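Local atomic coordinates of TRAP dicarboxylate transporter-DctP subunit (Marinobacter aquaeolei, PDB entry 4PFI), a protein that probably captures a small organic acid in the periplasm, as TRAP solute-binding proteins do, and delivers it to a membrane transporter. Residues 117-122 and 318-323; 186-191 and 196-201. One frame throughout, in Å; residues are numbered along the deposited sequence.

From the N terminus, the chain first reaches 117-122, an irregular loop leading to helix 124-132. It runs on through the strand 178-180, helix 185-192, strand 197-199 unit, where contact 2 closes a short loop by folding the end of the helix back on the following strand. Only near the C terminus does 318-323, the first turns of helix 318-339, return to 117-122 and close the long loop of contact 1, inside which contact 2 is nested. The two meet on helix 185-192: the H117 ring approaches F191 edge-to-face and rests on A190, and F323 packs against T186. Helix 185-192 thus touches both the 117-122 loop and the C-terminal helix.

Contact 1: 117-122 and 318-323; sequences HFLLPE and PARQRF
The closest pair of CA atoms across loop 117-122 and helix 318-323, H117 and A319, is 8.2 Å apart, so one long side chain, R320, must bridge the gap. Arginine suits the task because its chain, extended from CG to NE (chi2 175°), carries a flat group with several N-H donors across to the loop. NH2 donates to H117 O at 3.2 Å in a nearly straight bond, the oxygen lying in the guanidinium plane and the nitrogen in the carbonyl plane. The same NH2 also approaches F118 O at 3.1 Å, but its N-H is badly aimed and the bond is weak. A water accepts from R320 NE at 3.0 Å and donates to H117 O at 2.7 Å, so two donors grip this carbonyl. L119 supplies the apolar side: its CG stands anti to the backbone N (chi1 180°), and CD1 lies over the centre of one guanidinium face, 3.8 Å from R320 CZ. The H117 ring has another polar partner, its ND1 being hydrogen-bonded to the hydroxyl of Y194, while the F118 ring packs on F312 of helix 306-316. A methionine in place of R320 would probably leave H117 O without its direct bond from the helix and the water without its NE donor. The chemistry is thus that of a cation bound by neutral carbonyls: edge bonds fix the guanidinium's plane, the leucine methyl shields a face, and the start of the C-terminal helix is pinned to a loop without regular structure.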
loop_
_atom_site.group_PDB
_atom_site.type_symbol
_atom_site.label_atom_id
_atom_site.label_comp_id
_atom_site.label_asym_id
_atom_site.label_seq_id
_atom_site.Cartn_x
_atom_site.Cartn_y
_atom_site.Cartn_z
ATOM N N HIS A 117 -6.612 -7.532 -7.891
ATOM C CA HIS A 117 -7.388 -8.267 -6.890
ATOM C C HIS A 117 -7.107 -9.778 -6.972
ATOM O O HIS A 117 -6.975 -10.311 -8.072
ATOM C CB HIS A 117 -8.886 -7.986 -7.063
ATOM C CG HIS A 117 -9.277 -6.572 -6.739
ATOM N ND1 HIS A 117 -10.575 -6.146 -6.710
ATOM C CD2 HIS A 117 -8.510 -5.490 -6.432
ATOM C CE1 HIS A 117 -10.607 -4.856 -6.400
ATOM N NE2 HIS A 117 -9.375 -4.442 -6.238
ATOM N N PHE A 118 -7.022 -10.445 -5.816
ATOM C CA PHE A 118 -6.936 -11.911 -5.724
ATOM C C PHE A 118 -5.682 -12.490 -6.380
ATOM O O PHE A 118 -5.701 -13.608 -6.857
ATOM C CB PHE A 118 -8.200 -12.549 -6.308
ATOM C CG PHE A 118 -9.465 -12.023 -5.678
ATOM C CD1 PHE A 118 -9.790 -12.355 -4.369
ATOM C CD2 PHE A 118 -10.309 -11.165 -6.373
ATOM C CE1 PHE A 118 -10.923 -11.845 -3.763
ATOM C CE2 PHE A 118 -11.456 -10.660 -5.765
ATOM C CZ PHE A 118 -11.754 -11.002 -4.455
ATOM N N LEU A 119 -4.585 -11.740 -6.376
ATOM C CA LEU A 119 -3.386 -12.165 -7.076
ATOM C C LEU A 119 -2.362 -12.714 -6.093
ATOM O O LEU A 119 -2.032 -13.900 -6.124
ATOM C CB LEU A 119 -2.773 -11.002 -7.855
ATOM C CG LEU A 119 -1.491 -11.363 -8.618
ATOM C CD1 LEU A 119 -1.835 -11.930 -9.984
ATOM C CD2 LEU A 119 -0.591 -10.153 -8.743
ATOM N N LEU A 120 -1.845 -11.842 -5.235
ATOM C CA LEU A 120 -0.934 -12.259 -4.187
ATOM C C LEU A 120 -1.636 -13.273 -3.287
ATOM O O LEU A 120 -2.852 -13.236 -3.147
ATOM C CB LEU A 120 -0.512 -11.062 -3.360
ATOM C CG LEU A 120 0.610 -10.189 -3.899
ATOM C CD1 LEU A 120 0.446 -9.868 -5.387
ATOM C CD2 LEU A 120 0.657 -8.912 -3.060
ATOM N N PRO A 121 -0.871 -14.194 -2.681
ATOM C CA PRO A 121 -1.469 -15.213 -1.808
ATOM C C PRO A 121 -2.212 -14.592 -0.600
ATOM O O PRO A 121 -1.714 -13.636 -0.004
ATOM C CB PRO A 121 -0.261 -16.040 -1.358
ATOM C CG PRO A 121 0.928 -15.198 -1.626
ATOM C CD PRO A 121 0.590 -14.339 -2.790
ATOM N N GLU A 122 -3.396 -15.124 -0.288
ATOM C CA GLU A 122 -4.232 -14.695 0.834
ATOM C C GLU A 122 -3.529 -14.890 2.157
ATOM O O GLU A 122 -3.479 -13.985 2.993
ATOM C CB GLU A 122 -5.491 -15.559 0.922
ATOM C CG GLU A 122 -6.323 -15.617 -0.314
ATOM C CD GLU A 122 -7.475 -16.592 -0.165
ATOM O OE1 GLU A 122 -7.573 -17.249 0.901
ATOM O OE2 GLU A 122 -8.285 -16.696 -1.115
ATOM N N PRO A 318 -9.995 -9.030 -16.054
ATOM C CA PRO A 318 -9.676 -7.954 -17.006
ATOM C C PRO A 318 -8.684 -6.903 -16.504
ATOM O O PRO A 318 -8.023 -6.294 -17.341
ATOM C CB PRO A 318 -11.039 -7.294 -17.269
ATOM C CG PRO A 318 -12.037 -8.359 -16.998
ATOM C CD PRO A 318 -11.448 -9.194 -15.878
ATOM N N ALA A 319 -8.575 -6.668 -15.199
ATOM C CA ALA A 319 -7.511 -5.790 -14.713
ATOM C C ALA A 319 -6.109 -6.382 -14.969
ATOM O O ALA A 319 -5.138 -5.644 -15.096
ATOM C CB ALA A 319 -7.688 -5.478 -13.256
ATOM N N ARG A 320 -6.015 -7.711 -15.054
ATOM C CA ARG A 320 -4.738 -8.366 -15.347
ATOM C C ARG A 320 -4.331 -8.080 -16.783
ATOM O O ARG A 320 -3.172 -7.793 -17.064
ATOM C CB ARG A 320 -4.811 -9.876 -15.071
ATOM C CG ARG A 320 -4.845 -10.135 -13.588
ATOM C CD ARG A 320 -5.030 -11.579 -13.198
ATOM N NE ARG A 320 -5.429 -11.676 -11.794
ATOM C CZ ARG A 320 -5.380 -12.787 -11.065
ATOM N NH1 ARG A 320 -4.935 -13.924 -11.593
ATOM N NH2 ARG A 320 -5.773 -12.750 -9.791
ATOM N N GLN A 321 -5.316 -8.122 -17.674
ATOM C CA GLN A 321 -5.102 -7.831 -19.083
ATOM C C GLN A 321 -4.584 -6.401 -19.249
ATOM O O GLN A 321 -3.548 -6.184 -19.854
ATOM C CB GLN A 321 -6.413 -8.028 -19.844
ATOM C CG GLN A 321 -6.348 -7.718 -21.338
ATOM C CD GLN A 321 -7.712 -7.796 -22.001
ATOM O OE1 GLN A 321 -8.432 -8.788 -21.856
ATOM N NE2 GLN A 321 -8.089 -6.736 -22.707
ATOM N N ARG A 322 -5.302 -5.432 -18.680
ATOM C CA ARG A 322 -4.899 -4.020 -18.746
ATOM C C ARG A 322 -3.495 -3.838 -18.154
ATOM O O ARG A 322 -2.704 -3.040 -18.644
ATOM C CB ARG A 322 -5.916 -3.129 -18.013
ATOM C CG ARG A 322 -5.464 -1.667 -17.782
ATOM C CD ARG A 322 -5.280 -0.855 -19.084
ATOM N NE ARG A 322 -6.335 -1.112 -20.074
ATOM C CZ ARG A 322 -7.569 -0.594 -20.032
ATOM N NH1 ARG A 322 -7.935 0.216 -19.038
ATOM N NH2 ARG A 322 -8.453 -0.897 -20.986
ATOM N N PHE A 323 -3.181 -4.614 -17.120
ATOM C CA PHE A 323 -1.888 -4.516 -16.454
ATOM C C PHE A 323 -0.778 -4.962 -17.383
ATOM O O PHE A 323 0.258 -4.320 -17.442
ATOM C CB PHE A 323 -1.842 -5.355 -15.174
ATOM C CG PHE A 323 -0.505 -5.331 -14.481
ATOM C CD1 PHE A 323 0.013 -4.149 -13.984
ATOM C CD2 PHE A 323 0.259 -6.496 -14.361
ATOM C CE1 PHE A 323 1.247 -4.131 -13.353
ATOM C CE2 PHE A 323 1.493 -6.485 -13.730
ATOM C CZ PHE A 323 1.988 -5.304 -13.230
HETATM O O HOH W 1 -7.300 -9.622 -10.639
#

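Contact 2: 186-191 and 196-201; sequences TAAEAF and ADPVQT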
loop_
_atom_site.group_PDB
_atom_site.type_symbol
_atom_site.label_atom_id
_atom_site.label_comp_id
_atom_site.label_asym_id
_atom_site.label_seq_id
_atom_site.Cartn_x
_atom_site.Cartn_y
_atom_site.Cartn_z
ATOM N N THR A 186 -4.368 0.574 -13.058
ATOM C CA THR A 186 -4.674 -0.809 -12.794
ATOM C C THR A 186 -5.707 -0.894 -11.692
ATOM O O THR A 186 -6.584 -1.753 -11.734
ATOM C CB THR A 186 -3.421 -1.590 -12.405
ATOM O OG1 THR A 186 -2.470 -1.506 -13.475
ATOM C CG2 THR A 186 -3.748 -3.047 -12.146
ATOM N N ALA A 187 -5.599 -0.010 -10.699
ATOM C CA ALA A 187 -6.522 -0.018 -9.571
ATOM C C ALA A 187 -7.917 0.412 -10.032
ATOM O O ALA A 187 -8.918 -0.168 -9.621
ATOM C CB ALA A 187 -6.031 0.886 -8.422
ATOM N N ALA A 188 -7.969 1.400 -10.920
ATOM C CA ALA A 188 -9.241 1.842 -11.498
ATOM C C ALA A 188 -9.917 0.693 -12.259
ATOM O O ALA A 188 -11.115 0.435 -12.094
ATOM C CB ALA A 188 -9.023 3.024 -12.429
ATOM N N GLU A 189 -9.134 0.001 -13.081
ATOM C CA GLU A 189 -9.659 -1.062 -13.933
ATOM C C GLU A 189 -10.211 -2.229 -13.129
ATOM O O GLU A 189 -11.146 -2.895 -13.549
ATOM C CB GLU A 189 -8.585 -1.579 -14.891
ATOM C CG GLU A 189 -9.131 -2.594 -15.866
ATOM C CD GLU A 189 -10.255 -2.023 -16.739
ATOM O OE1 GLU A 189 -10.402 -0.782 -16.811
ATOM O OE2 GLU A 189 -10.995 -2.819 -17.359
ATOM N N ALA A 190 -9.620 -2.469 -11.972
ATOM C CA ALA A 190 -10.076 -3.516 -11.072
ATOM C C ALA A 190 -11.554 -3.343 -10.724
ATOM O O ALA A 190 -12.327 -4.308 -10.763
ATOM C CB ALA A 190 -9.225 -3.494 -9.807
ATOM N N PHE A 191 -11.942 -2.113 -10.382
ATOM C CA PHE A 191 -13.316 -1.824 -9.957
ATOM C C PHE A 191 -14.225 -1.569 -11.169
ATOM O O PHE A 191 -15.427 -1.829 -11.135
ATOM C CB PHE A 191 -13.321 -0.661 -8.963
ATOM C CG PHE A 191 -12.830 -1.063 -7.583
ATOM C CD1 PHE A 191 -13.687 -1.700 -6.686
ATOM C CD2 PHE A 191 -11.504 -0.859 -7.204
ATOM C CE1 PHE A 191 -13.238 -2.108 -5.442
ATOM C CE2 PHE A 191 -11.058 -1.271 -5.963
ATOM C CZ PHE A 191 -11.924 -1.885 -5.076
ATOM N N ALA A 196 -18.179 -0.610 -11.817
ATOM C CA ALA A 196 -18.229 0.678 -11.134
ATOM C C ALA A 196 -17.739 1.777 -12.078
ATOM O O ALA A 196 -17.187 1.480 -13.132
ATOM C CB ALA A 196 -17.390 0.656 -9.862
ATOM N N ASP A 197 -17.964 3.035 -11.701
ATOM C CA ASP A 197 -17.288 4.172 -12.332
ATOM C C ASP A 197 -16.260 4.677 -11.330
ATOM O O ASP A 197 -16.606 5.401 -10.387
ATOM C CB ASP A 197 -18.260 5.306 -12.678
ATOM C CG ASP A 197 -17.542 6.563 -13.162
ATOM O OD1 ASP A 197 -16.418 6.445 -13.710
ATOM O OD2 ASP A 197 -18.094 7.679 -12.998
ATOM N N PRO A 198 -14.995 4.285 -11.516
ATOM C CA PRO A 198 -13.919 4.658 -10.591
ATOM C C PRO A 198 -13.487 6.129 -10.693
ATOM O O PRO A 198 -13.319 6.655 -11.782
ATOM C CB PRO A 198 -12.777 3.742 -11.012
ATOM C CG PRO A 198 -13.034 3.460 -12.450
ATOM C CD PRO A 198 -14.514 3.469 -12.638
ATOM N N VAL A 199 -13.310 6.784 -9.549
ATOM C CA VAL A 199 -12.783 8.157 -9.494
ATOM C C VAL A 199 -11.579 8.170 -8.576
ATOM O O VAL A 199 -11.422 7.272 -7.751
ATOM C CB VAL A 199 -13.829 9.132 -8.914
ATOM C CG1 VAL A 199 -14.959 9.338 -9.899
ATOM C CG2 VAL A 199 -14.384 8.580 -7.630
ATOM N N GLN A 200 -10.728 9.177 -8.719
ATOM C CA GLN A 200 -9.586 9.371 -7.841
ATOM C C GLN A 200 -9.629 10.755 -7.186
ATOM O O GLN A 200 -8.662 11.493 -7.166
ATOM C CB GLN A 200 -8.298 9.192 -8.615
ATOM C CG GLN A 200 -8.156 7.789 -9.184
ATOM C CD GLN A 200 -8.919 7.652 -10.443
ATOM O OE1 GLN A 200 -8.798 8.497 -11.325
ATOM N NE2 GLN A 200 -9.734 6.611 -10.547
ATOM N N THR A 201 -10.788 11.089 -6.673
ATOM C CA THR A 201 -10.995 12.267 -5.833
ATOM C C THR A 201 -9.939 12.443 -4.714
ATOM O O THR A 201 -9.638 11.484 -3.995
ATOM C CB THR A 201 -12.320 12.103 -5.159
ATOM O OG1 THR A 201 -13.262 11.595 -6.119
ATOM C CG2 THR A 201 -12.795 13.434 -4.587
#
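A188 is the first residue of helix segment 186-191 to meet the strand, with its CA 5.5 Å from that of P198. Alanine suits this approach because its lone methyl lets the proline ring come close: A188 CB lies 4.0 Å from P198 CG, and that same ring carbon is 3.6 Å from A188 O. The methyl also meets Q200, whose chain bends at chi2 (81°) and brings NE2 to 4.1 Å from A188 CB. This is a contact alone, for the amide gives its hydrogen bond to the hydroxyl of T181. Three residues on, F191 meets A196 mainly through its backbone. A196 N donates to F191 O at 3.1 Å, tilted 27° from the carbonyl plane, and A196 CB sits 3.4 Å from the same oxygen, an approach suited to a small side chain. The buried F191 ring leads away from the strand segment, stacks on F179 and meets W162 edge-to-face. D197 and V199 pair through their backbones with strand 178-180, the parallel neighbour that the crossover helix connects to 197-199. One backbone bond closes the turn between helix and strand, while alanine methyls, the proline ring and backbone carbonyls make up most of the rest; the chemistry therefore implies a fit set by close approach and shape, with no charged pair between the two segments.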